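Local atomic coordinates of uncharacterized protein (Pseudomonas aeruginosa UCBPP-PA14, PDB entry 3FD9), a protein that represses the type III secretion regulon by disrupting self-association and DNA binding of the activator ExsA until host contact frees ExsA through ExsC. Residues P120-S125 / A176-T181; W110-S113 / A118-G121. All blocks are in the same frame, centred on the assembly; numbering follows the deposited sequence.

Contact 1 of 2, residues P120-S125 / A176-T181; sequences PGWRLS and AGKLET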
loop_
_atom_site.group_PDB
_atom_site.type_symbol
_atom_site.label_atom_id
_atom_site.label_comp_id
_atom_site.label_asym_id
_atom_site.label_seq_id
_atom_site.Cartn_x
_atom_site.Cartn_y
_atom_site.Cartn_z
ATOM N N PRO A 120 -12.563 -22.463 8.780
ATOM C CA PRO A 120 -11.390 -21.798 8.201
ATOM C C PRO A 120 -11.424 -21.883 6.690
ATOM O O PRO A 120 -11.173 -20.887 6.019
ATOM C CB PRO A 120 -10.225 -22.620 8.734
ATOM C CG PRO A 120 -10.733 -23.195 10.007
ATOM C CD PRO A 120 -12.188 -23.453 9.803
ATOM N N GLY A 121 -11.752 -23.059 6.164
ATOM C CA GLY A 121 -11.801 -23.273 4.731
ATOM C C GLY A 121 -12.822 -22.387 4.044
ATOM O O GLY A 121 -12.573 -21.864 2.953
ATOM N N TRP A 122 -13.976 -22.215 4.678
ATOM C CA TRP A 122 -15.010 -21.357 4.112
ATOM C C TRP A 122 -14.533 -19.910 3.978
ATOM O O TRP A 122 -14.768 -19.266 2.953
ATOM C CB TRP A 122 -16.287 -21.404 4.953
ATOM C CG TRP A 122 -16.871 -22.772 5.093
ATOM C CD1 TRP A 122 -16.593 -23.867 4.324
ATOM C CD2 TRP A 122 -17.857 -23.192 6.046
ATOM N NE1 TRP A 122 -17.335 -24.941 4.748
ATOM C CE2 TRP A 122 -18.122 -24.554 5.803
ATOM C CE3 TRP A 122 -18.538 -22.548 7.087
ATOM C CZ2 TRP A 122 -19.034 -25.287 6.560
ATOM C CZ3 TRP A 122 -19.445 -23.276 7.839
ATOM C CH2 TRP A 122 -19.685 -24.633 7.571
ATOM N N ARG A 123 -13.868 -19.407 5.018
ATOM C CA ARG A 123 -13.439 -18.013 5.051
ATOM C C ARG A 123 -12.536 -17.667 3.887
ATOM O O ARG A 123 -12.811 -16.719 3.142
ATOM C CB ARG A 123 -12.742 -17.674 6.371
ATOM C CG ARG A 123 -13.698 -17.580 7.547
ATOM C CD ARG A 123 -13.033 -17.043 8.794
ATOM N NE ARG A 123 -13.968 -17.057 9.918
ATOM C CZ ARG A 123 -15.089 -16.338 9.968
ATOM N NH1 ARG A 123 -15.420 -15.545 8.954
ATOM N NH2 ARG A 123 -15.885 -16.413 11.029
ATOM N N LEU A 124 -11.457 -18.427 3.726
ATOM C CA LEU A 124 -10.514 -18.143 2.654
ATOM C C LEU A 124 -11.170 -18.355 1.296
ATOM O O LEU A 124 -10.884 -17.634 0.345
ATOM C CB LEU A 124 -9.235 -18.969 2.798
ATOM C CG LEU A 124 -9.303 -20.479 2.608
ATOM C CD1 LEU A 124 -9.170 -20.836 1.135
ATOM C CD2 LEU A 124 -8.201 -21.145 3.417
ATOM N N SER A 125 -12.066 -19.331 1.213
ATOM C CA SER A 125 -12.811 -19.547 -0.020
ATOM C C SER A 125 -13.559 -18.281 -0.414
ATOM O O SER A 125 -13.649 -17.948 -1.596
ATOM C CB SER A 125 -13.788 -20.716 0.120
ATOM O OG SER A 125 -13.098 -21.946 0.264
ATOM N N ALA A 176 -21.474 -17.453 2.792
ATOM C CA ALA A 176 -21.915 -16.451 3.755
ATOM C C ALA A 176 -23.031 -16.996 4.637
ATOM O O ALA A 176 -23.185 -16.577 5.780
ATOM C CB ALA A 176 -22.371 -15.191 3.042
ATOM N N GLY A 177 -23.810 -17.931 4.099
ATOM C CA GLY A 177 -24.900 -18.534 4.843
ATOM C C GLY A 177 -24.393 -19.436 5.948
ATOM O O GLY A 177 -24.761 -19.271 7.113
ATOM N N LYS A 178 -23.541 -20.387 5.578
ATOM C CA LYS A 178 -22.939 -21.305 6.538
ATOM C C LYS A 178 -22.212 -20.541 7.639
ATOM O O LYS A 178 -22.278 -20.907 8.813
ATOM C CB LYS A 178 -21.952 -22.233 5.839
ATOM C CG LYS A 178 -22.549 -23.138 4.777
ATOM C CD LYS A 178 -21.438 -23.917 4.071
ATOM C CE LYS A 178 -21.977 -24.995 3.141
ATOM N NZ LYS A 178 -20.864 -25.735 2.483
ATOM N N LEU A 179 -21.516 -19.478 7.252
ATOM C CA LEU A 179 -20.724 -18.703 8.192
ATOM C C LEU A 179 -21.608 -17.881 9.113
ATOM O O LEU A 179 -21.246 -17.610 10.261
ATOM C CB LEU A 179 -19.757 -17.787 7.443
ATOM C CG LEU A 179 -18.565 -18.457 6.760
ATOM C CD1 LEU A 179 -18.041 -17.595 5.634
ATOM C CD2 LEU A 179 -17.462 -18.747 7.759
ATOM N N GLU A 180 -22.768 -17.469 8.617
ATOM C CA GLU A 180 -23.687 -16.699 9.438
ATOM C C GLU A 180 -24.234 -17.613 10.521
ATOM O O GLU A 180 -24.356 -17.223 11.677
ATOM C CB GLU A 180 -24.823 -16.121 8.598
ATOM C CG GLU A 180 -25.246 -14.716 9.014
ATOM C CD GLU A 180 -25.712 -14.642 10.458
ATOM O OE1 GLU A 180 -26.687 -15.341 10.809
ATOM O OE2 GLU A 180 -25.109 -13.872 11.239
ATOM N N THR A 181 -24.548 -18.843 10.140
ATOM C CA THR A 181 -25.030 -19.829 11.095
ATOM C C THR A 181 -23.962 -20.141 12.145
ATOM O O THR A 181 -24.239 -20.122 13.342
ATOM C CB THR A 181 -25.468 -21.130 10.390
ATOM O OG1 THR A 181 -26.438 -20.829 9.377
ATOM C CG2 THR A 181 -26.070 -22.106 11.393
#
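Lys-178 lays its aliphatic chain over one face of the Trp-122 indole. Lys-178 CB sits above the six-membered ring of Trp-122, 3.7 Å from its centroid and 25° off the normal, a CH-pi contact. Extended beyond CG, the lysine chain carries CD along the same face to the rim, where Lys-178 CD is 3.7 Å from Trp-122 CZ2; the two side chains cross at about a right angle. Lys-178 NZ goes on to a long, weak ion pair with Glu-174. Trp-122 is turned with CG anti to its carbonyl carbon (chi1 -59°), which sends the ring out to the opposite helix. Leu-179 CD2 fills in at the indole edge, near the ring plane, 4.0 Å from Trp-122 CE3.

The same methyl serves Arg-123 as well. Leu-179 CD2 lies 3.9 Å from Arg-123 CG and over the centre of one guanidinium face, a group whose polar partner is Glu-112. No hydrogen bond crosses between the two segments; CH-pi and van der Waals packing join them.

The contact joins the two arms of the helical hairpin, 119-147 and 157-189; locally their axes pass 10.1 Å apart, with N-to-C directions at 136°. Leu-179 also touches Ile-119 and Leu-126 on helix 119-147, and Arg-123 comes near Arg-38 and Arg-42 of the second subunit.

Contact 2 of 2, residues W110-S113 / A118-G121; sequences WWES and AIPG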
loop_
_atom_site.group_PDB
_atom_site.type_symbol
_atom_site.label_atom_id
_atom_site.label_comp_id
_atom_site.label_asym_id
_atom_site.label_seq_id
_atom_site.Cartn_x
_atom_site.Cartn_y
_atom_site.Cartn_z
ATOM N N TRP A 110 -8.603 -20.213 16.145
ATOM C CA TRP A 110 -8.417 -21.594 16.556
ATOM C C TRP A 110 -9.654 -22.109 17.299
ATOM O O TRP A 110 -10.230 -23.120 16.918
ATOM C CB TRP A 110 -7.163 -21.728 17.416
ATOM C CG TRP A 110 -6.925 -23.108 17.883
ATOM C CD1 TRP A 110 -6.209 -24.081 17.245
ATOM C CD2 TRP A 110 -7.412 -23.696 19.093
ATOM N NE1 TRP A 110 -6.220 -25.237 17.988
ATOM C CE2 TRP A 110 -6.954 -25.025 19.128
ATOM C CE3 TRP A 110 -8.190 -23.226 20.152
ATOM C CZ2 TRP A 110 -7.245 -25.885 20.176
ATOM C CZ3 TRP A 110 -8.481 -24.083 21.195
ATOM C CH2 TRP A 110 -8.013 -25.398 21.198
ATOM N N TRP A 111 -10.066 -21.410 18.351
ATOM C CA TRP A 111 -11.278 -21.776 19.068
ATOM C C TRP A 111 -12.406 -22.036 18.084
ATOM O O TRP A 111 -12.989 -23.112 18.050
ATOM C CB TRP A 111 -11.685 -20.670 20.034
ATOM C CG TRP A 111 -12.938 -20.961 20.794
ATOM C CD1 TRP A 111 -13.102 -21.902 21.765
ATOM C CD2 TRP A 111 -14.204 -20.303 20.657
ATOM N NE1 TRP A 111 -14.390 -21.875 22.243
ATOM C CE2 TRP A 111 -15.086 -20.902 21.579
ATOM C CE3 TRP A 111 -14.676 -19.267 19.847
ATOM C CZ2 TRP A 111 -16.411 -20.501 21.710
ATOM C CZ3 TRP A 111 -15.988 -18.867 19.980
ATOM C CH2 TRP A 111 -16.843 -19.482 20.904
ATOM N N GLU A 112 -12.701 -21.039 17.269
ATOM C CA GLU A 112 -13.724 -21.146 16.244
ATOM C C GLU A 112 -13.703 -22.490 15.499
ATOM O O GLU A 112 -14.756 -23.066 15.226
ATOM C CB GLU A 112 -13.527 -20.009 15.253
ATOM C CG GLU A 112 -14.710 -19.710 14.395
ATOM C CD GLU A 112 -14.384 -18.663 13.370
ATOM O OE1 GLU A 112 -13.315 -18.775 12.724
ATOM O OE2 GLU A 112 -15.190 -17.725 13.217
ATOM N N SER A 113 -12.505 -22.970 15.167
ATOM C CA SER A 113 -12.332 -24.204 14.402
ATOM C C SER A 113 -12.811 -25.434 15.150
ATOM O O SER A 113 -13.253 -26.394 14.528
ATOM C CB SER A 113 -10.864 -24.414 14.026
ATOM O OG SER A 113 -10.403 -23.409 13.143
ATOM N N ALA A 118 -14.658 -26.881 9.402
ATOM C CA ALA A 118 -14.791 -26.509 7.997
ATOM C C ALA A 118 -14.739 -24.998 7.809
ATOM O O ALA A 118 -14.535 -24.507 6.696
ATOM C CB ALA A 118 -16.082 -27.070 7.422
ATOM N N ILE A 119 -14.920 -24.277 8.911
ATOM C CA ILE A 119 -14.987 -22.820 8.907
ATOM C C ILE A 119 -13.771 -22.140 8.291
ATOM O O ILE A 119 -13.918 -21.313 7.390
ATOM C CB ILE A 119 -15.191 -22.262 10.322
ATOM C CG1 ILE A 119 -16.541 -22.695 10.880
ATOM C CG2 ILE A 119 -15.104 -20.741 10.309
ATOM C CD1 ILE A 119 -16.970 -21.885 12.093
ATOM N N PRO A 120 -12.563 -22.463 8.780
ATOM C CA PRO A 120 -11.390 -21.798 8.201
ATOM C C PRO A 120 -11.424 -21.883 6.690
ATOM O O PRO A 120 -11.173 -20.887 6.019
ATOM C CB PRO A 120 -10.225 -22.620 8.734
ATOM C CG PRO A 120 -10.733 -23.195 10.007
ATOM C CD PRO A 120 -12.188 -23.453 9.803
ATOM N N GLY A 121 -11.752 -23.059 6.164
ATOM C CA GLY A 121 -11.801 -23.273 4.731
ATOM C C GLY A 121 -12.822 -22.387 4.044
ATOM O O GLY A 121 -12.573 -21.864 2.953
#
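Ile-119 presses its methyls against the side chain of Glu-112, where the end of helix 96-115 packs across a short turn on the start of helix 119-147, the first arm of the hairpin. Ile-119 CG2 lies 3.6 Å from Glu-112 OE1 and Ile-119 CD1 3.9 Å from Glu-112 CG; the side chains cross at about a right angle. A step farther along each segment, Ser-113 OG meets the ring of Pro-120, 3.2 Å from Pro-120 CG and 3.8 Å from Pro-120 CD. The closest backbones here are those of Ser-113 and Ile-119, with CA atoms 6.3 Å apart.

Glu-112 CG stands anti to the backbone N (chi1 -162°) and the chain continues extended, carrying the carboxylate past the isoleucine to its charged partners. OE2 forms salt bridges with Arg-123, one turn beyond Ile-119 on the same helix, and with Arg-38 of the second subunit. Ser-113 OG is hydrogen-bonded to Gly-109 O, back along its own helix. Ala-182 of helix 157-189 also touches Ile-119, and Asp-116 OD1 accepts a hydrogen bond from Ala-118 N in the turn.

Between the segments themselves there is only van der Waals contact. The buried carboxylate has a hydrocarbon neighbour in Ile-119, but the two arginines at OE2 would be expected to favour its ionised form; the bond to Arg-38 of the second subunit links this helix junction to the interface.

Overall arrangement
From the N terminus, the chain reaches contact 2 first: helix 96-115 ends, a short turn follows, and 118-121 packs back on 110-113, closing a very small loop. Helix 119-147 then runs out along the hairpin and helix 157-189 returns, so that contact 1 closes a far longer and mostly helical excursion at the base of the hairpin. The two loops follow one another along the chain, meeting at Pro-120 and Gly-121, which both contacts include. The centres of contact 1 and contact 2 are about 9 Å apart. Arg-123 of contact 1 and Glu-112 of contact 2 bridge the two, tying helix 96-115 directly to the start of the hairpin.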